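Local coordinates for protein COG3291: FOG: PKD repeat (Clostridium thermocellum, PDB 1WMX) that serves as the family 30 carbohydrate-binding module of the large enzyme CelJ, probably holding cellulose or related beta-glucans close to its cellulose-degrading domains, at residues T41-T44 / P49-R52; D35-D40 / W64-T69. One frame throughout, in Å; residues are numbered along the deposited sequence.

Interaction 1 (T41-T44 / P49-R52); sequences TTVT and PTLR
Thr44 and Pro49 bring the two backbones closest, with their CA atoms 4.6 Å apart, where the chain turns a corner through Thr41, Thr42 and Val43, leaves it as short strand 44-45 and returns as strand 48-55, a beta-hairpin on one sheet of the beta-sandwich that forms this carbohydrate-binding module. The connection between the segments is only four residues long, so this is a local, largely superficial contact. Its anchor is Thr50, whose hydroxyl OG1 donates to Val43 O at 2.9 Å. The approach is off the plane: the C=O...OG1 angle is 142° and the donor stands 37° above the carbonyl plane. With chi1 at 62°, Thr50 OG1 is flanked by its own backbone N and C, and CG2 lies opposite the carbonyl carbon. Both branches of Thr50 therefore meet the Val43 carbonyl oxygen, OG1 by the hydrogen bond and CG2 by contact at 3.4 Å, while CG2 also packs against Thr44 CA. The Val43 and Thr50 side chains cross at about a right angle. Trp171 of strand 168-178 packs on both residues, and the corner itself is tied down by a hydrogen bond between Thr42 OG1 and Asp40 OD2. At the outer side the fit is looser and apolar: Thr44 CG2 lies 4.2 Å from Pro49 CA, and Pro49 CB rests 4.1 Å from Thr41 CA.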
loop_
_atom_site.group_PDB
_atom_site.type_symbol
_atom_site.label_atom_id
_atom_site.label_comp_id
_atom_site.label_asym_id
_atom_site.label_seq_id
_atom_site.Cartn_x
_atom_site.Cartn_y
_atom_site.Cartn_z
ATOM N N THR B 41 21.169 16.891 13.543
ATOM C CA THR B 41 21.591 18.235 13.884
ATOM C C THR B 41 23.068 18.446 13.564
ATOM O O THR B 41 23.585 19.555 13.666
ATOM C CB THR B 41 21.339 18.514 15.374
ATOM O OG1 THR B 41 21.620 19.887 15.652
ATOM C CG2 THR B 41 22.232 17.640 16.242
ATOM N N THR B 42 23.748 17.376 13.169
ATOM C CA THR B 42 25.157 17.477 12.822
ATOM C C THR B 42 25.331 17.686 11.315
ATOM O O THR B 42 26.097 18.555 10.899
ATOM C CB THR B 42 25.945 16.237 13.304
ATOM O OG1 THR B 42 25.419 15.057 12.693
ATOM C CG2 THR B 42 25.826 16.108 14.815
ATOM N N VAL B 43 24.639 16.902 10.489
ATOM C CA VAL B 43 24.750 17.123 9.048
ATOM C C VAL B 43 23.640 18.129 8.746
ATOM O O VAL B 43 22.455 17.851 8.932
ATOM C CB VAL B 43 24.577 15.819 8.215
ATOM C CG1 VAL B 43 25.024 14.626 9.022
ATOM C CG2 VAL B 43 23.176 15.669 7.741
ATOM N N THR B 44 24.034 19.317 8.304
ATOM C CA THR B 44 23.075 20.376 8.046
ATOM C C THR B 44 23.095 20.902 6.624
ATOM O O THR B 44 23.986 20.589 5.840
ATOM C CB THR B 44 23.330 21.554 8.994
ATOM O OG1 THR B 44 24.650 22.065 8.768
ATOM C CG2 THR B 44 23.229 21.107 10.439
ATOM N N PRO B 49 18.933 21.794 10.305
ATOM C CA PRO B 49 19.116 20.353 10.475
ATOM C C PRO B 49 18.418 19.598 9.351
ATOM O O PRO B 49 17.527 20.128 8.686
ATOM C CB PRO B 49 18.500 20.085 11.849
ATOM C CG PRO B 49 17.451 21.138 11.959
ATOM C CD PRO B 49 18.162 22.362 11.421
ATOM N N THR B 50 18.827 18.354 9.137
ATOM C CA THR B 50 18.245 17.562 8.075
ATOM C C THR B 50 17.467 16.347 8.583
ATOM O O THR B 50 17.524 16.002 9.764
ATOM C CB THR B 50 19.339 17.118 7.112
ATOM O OG1 THR B 50 20.276 16.295 7.811
ATOM C CG2 THR B 50 20.076 18.339 6.553
ATOM N N LEU B 51 16.721 15.718 7.682
ATOM C CA LEU B 51 15.945 14.540 8.023
ATOM C C LEU B 51 16.739 13.319 7.551
ATOM O O LEU B 51 17.032 13.174 6.365
ATOM C CB LEU B 51 14.591 14.616 7.328
ATOM C CG LEU B 51 13.518 13.651 7.818
ATOM C CD1 LEU B 51 13.282 13.845 9.321
ATOM C CD2 LEU B 51 12.243 13.889 7.027
ATOM N N ARG B 52 17.091 12.442 8.485
ATOM C CA ARG B 52 17.886 11.247 8.178
ATOM C C ARG B 52 17.101 9.961 7.927
ATOM O O ARG B 52 16.378 9.483 8.805
ATOM C CB ARG B 52 18.894 10.994 9.312
ATOM C CG ARG B 52 19.851 9.798 9.084
ATOM C CD ARG B 52 20.442 9.319 10.423
ATOM N NE ARG B 52 20.853 10.465 11.216
ATOM C CZ ARG B 52 20.757 10.564 12.535
ATOM N NH1 ARG B 52 20.264 9.565 13.263
ATOM N NH2 ARG B 52 21.116 11.702 13.118
#

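Interaction 2 (D35-D40 / W64-T69); sequences DTLPVD and WISLLT
Leu37 reaches across to Ser66 and Leu68 in the buried interior of the beta-sandwich, where the run leading into strand 39-40 passes over strand 64-69. No direct hydrogen bond joins the two segments; they meet through side chains and one water.

The apolar part belongs to the forked end of Leu37. Its CD2 methyl meets the CD2 methyl of Leu68 at 4.2 Å, an ordinary van der Waals contact. The CB of Leu37 is directed at the strand, whereas Leu68 starts out to one side and its CD2 methyl is carried in to meet Leu37.

The mixed contact is closer. Ser66 OG touches both Leu37 methyls, CD2 at 3.3 Å and CD1 at 3.4 Å. With OG anti to the backbone N (chi1 179°), the hydroxyl is held out from the strand toward the leucine. These methyls offer it no polar partner; that need is met by a hydrogen bond with Ser23 OG on strand 21-25, so the buried hydroxyl has a polar partner although the leucine offers none.

The polar link runs through a water that donates to Thr36 OG1 at 3.0 Å and to Leu67 O, also at 3.0 Å. Thr36 OG1 is hydrogen-bonded to Val19 O as well, which helps to fix the hydroxyl that receives the water.

Leu37 also packs on Leu51 of strand 48-55, so it spans the space between the two sheets. Strand 64-69 runs between strands 21-25 and 155-161; Phe160 of the latter touches Ser66 and Leu68, while Leu67, whose CB points away from residues 35-40, packs on Tyr113 of the second subunit.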
loop_
_atom_site.group_PDB
_atom_site.type_symbol
_atom_site.label_atom_id
_atom_site.label_comp_id
_atom_site.label_asym_id
_atom_site.label_seq_id
_atom_site.Cartn_x
_atom_site.Cartn_y
_atom_site.Cartn_z
ATOM N N ASP B 35 9.016 6.377 16.702
ATOM C CA ASP B 35 8.408 5.811 15.502
ATOM C C ASP B 35 8.362 6.749 14.306
ATOM O O ASP B 35 7.443 6.687 13.489
ATOM C CB ASP B 35 7.014 5.257 15.799
ATOM C CG ASP B 35 7.057 4.082 16.759
ATOM O OD1 ASP B 35 7.825 3.119 16.503
ATOM O OD2 ASP B 35 6.324 4.120 17.768
ATOM N N THR B 36 9.351 7.629 14.214
ATOM C CA THR B 36 9.437 8.534 13.080
ATOM C C THR B 36 10.913 8.777 12.745
ATOM O O THR B 36 11.803 8.317 13.458
ATOM C CB THR B 36 8.677 9.881 13.336
ATOM O OG1 THR B 36 8.649 10.640 12.121
ATOM C CG2 THR B 36 9.348 10.705 14.424
ATOM N N LEU B 37 11.176 9.487 11.654
ATOM C CA LEU B 37 12.541 9.752 11.250
ATOM C C LEU B 37 13.299 10.675 12.201
ATOM O O LEU B 37 12.765 11.669 12.689
ATOM C CB LEU B 37 12.551 10.331 9.830
ATOM C CG LEU B 37 12.859 9.374 8.665
ATOM C CD1 LEU B 37 12.318 7.979 8.923
ATOM C CD2 LEU B 37 12.271 9.961 7.393
ATOM N N PRO B 38 14.563 10.344 12.484
ATOM C CA PRO B 38 15.342 11.194 13.382
ATOM C C PRO B 38 15.807 12.462 12.655
ATOM O O PRO B 38 16.003 12.453 11.442
ATOM C CB PRO B 38 16.504 10.293 13.780
ATOM C CG PRO B 38 16.738 9.482 12.524
ATOM C CD PRO B 38 15.332 9.156 12.054
ATOM N N VAL B 39 15.958 13.555 13.397
ATOM C CA VAL B 39 16.415 14.817 12.826
ATOM C C VAL B 39 17.901 14.965 13.138
ATOM O O VAL B 39 18.311 14.991 14.302
ATOM C CB VAL B 39 15.628 16.027 13.402
ATOM C CG1 VAL B 39 16.166 17.338 12.820
ATOM C CG2 VAL B 39 14.152 15.883 13.062
ATOM N N ASP B 40 18.700 15.047 12.081
ATOM C CA ASP B 40 20.140 15.170 12.206
ATOM C C ASP B 40 20.533 16.627 12.411
ATOM O O ASP B 40 20.256 17.486 11.576
ATOM C CB ASP B 40 20.801 14.593 10.954
ATOM C CG ASP B 40 22.190 14.071 11.218
ATOM O OD1 ASP B 40 22.639 13.171 10.469
ATOM O OD2 ASP B 40 22.834 14.559 12.173
ATOM N N TRP B 64 10.491 -1.901 4.852
ATOM C CA TRP B 64 10.639 -0.735 5.714
ATOM C C TRP B 64 9.898 0.385 5.012
ATOM O O TRP B 64 9.898 0.470 3.782
ATOM C CB TRP B 64 12.104 -0.349 5.953
ATOM C CG TRP B 64 12.892 0.043 4.747
ATOM C CD1 TRP B 64 13.810 -0.724 4.089
ATOM C CD2 TRP B 64 12.864 1.304 4.068
ATOM N NE1 TRP B 64 14.359 -0.020 3.049
ATOM C CE2 TRP B 64 13.797 1.229 3.009
ATOM C CE3 TRP B 64 12.142 2.492 4.251
ATOM C CZ2 TRP B 64 14.031 2.296 2.131
ATOM C CZ3 TRP B 64 12.374 3.554 3.380
ATOM C CH2 TRP B 64 13.312 3.446 2.331
ATOM N N ILE B 65 9.252 1.235 5.795
ATOM C CA ILE B 65 8.486 2.329 5.236
ATOM C C ILE B 65 8.584 3.567 6.113
ATOM O O ILE B 65 8.804 3.468 7.313
ATOM C CB ILE B 65 7.011 1.926 5.121
ATOM C CG1 ILE B 65 6.232 2.986 4.354
ATOM C CG2 ILE B 65 6.420 1.734 6.517
ATOM C CD1 ILE B 65 4.790 2.598 4.101
ATOM N N SER B 66 8.446 4.736 5.501
ATOM C CA SER B 66 8.460 5.982 6.248
ATOM C C SER B 66 7.294 6.836 5.779
ATOM O O SER B 66 7.218 7.180 4.599
ATOM C CB SER B 66 9.763 6.748 6.032
ATOM O OG SER B 66 9.737 7.967 6.761
ATOM N N LEU B 67 6.382 7.166 6.689
ATOM C CA LEU B 67 5.234 8.001 6.347
ATOM C C LEU B 67 5.380 9.368 7.011
ATOM O O LEU B 67 5.519 9.468 8.226
ATOM C CB LEU B 67 3.922 7.339 6.801
ATOM C CG LEU B 67 3.581 5.970 6.186
ATOM C CD1 LEU B 67 2.458 5.315 6.965
ATOM C CD2 LEU B 67 3.192 6.132 4.732
ATOM N N LEU B 68 5.366 10.419 6.199
ATOM C CA LEU B 68 5.475 11.784 6.707
ATOM C C LEU B 68 4.161 12.508 6.404
ATOM O O LEU B 68 3.863 12.823 5.255
ATOM C CB LEU B 68 6.650 12.498 6.039
ATOM C CG LEU B 68 8.024 11.828 6.179
ATOM C CD1 LEU B 68 9.038 12.572 5.335
ATOM C CD2 LEU B 68 8.451 11.796 7.647
ATOM N N THR B 69 3.376 12.773 7.441
ATOM C CA THR B 69 2.089 13.419 7.264
ATOM C C THR B 69 2.181 14.880 6.824
ATOM O O THR B 69 3.150 15.583 7.130
ATOM C CB THR B 69 1.256 13.362 8.563
ATOM O OG1 THR B 69 1.935 14.090 9.586
ATOM C CG2 THR B 69 1.070 11.922 9.037
HETATM O O HOH W 1 7.837 8.751 9.926
#

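Strand 48-55 joins the two contacts, whose centres lie about 13 Å apart. Residues 38-40 run antiparallel beside its 50-52 portion: Thr50 O and Asp40 N are 2.8 Å apart and Arg52 N and Pro38 O 3.2 Å apart, both probable hydrogen bonds. The same chain thus passes from the buried leucine of interaction 2, where Leu37 CG comes 3.5 Å from Arg52 O, along the sheet and out to the exposed corner of interaction 1. Asp40 stands at the junction, bonding through OD1 to Trp171 NE1, the tryptophan packed on Val43 and Thr50. Interaction 1 joins the corner after strand 39-40 to strand 48-55 within one sheet; interaction 2 packs that sheet's approach run against the other.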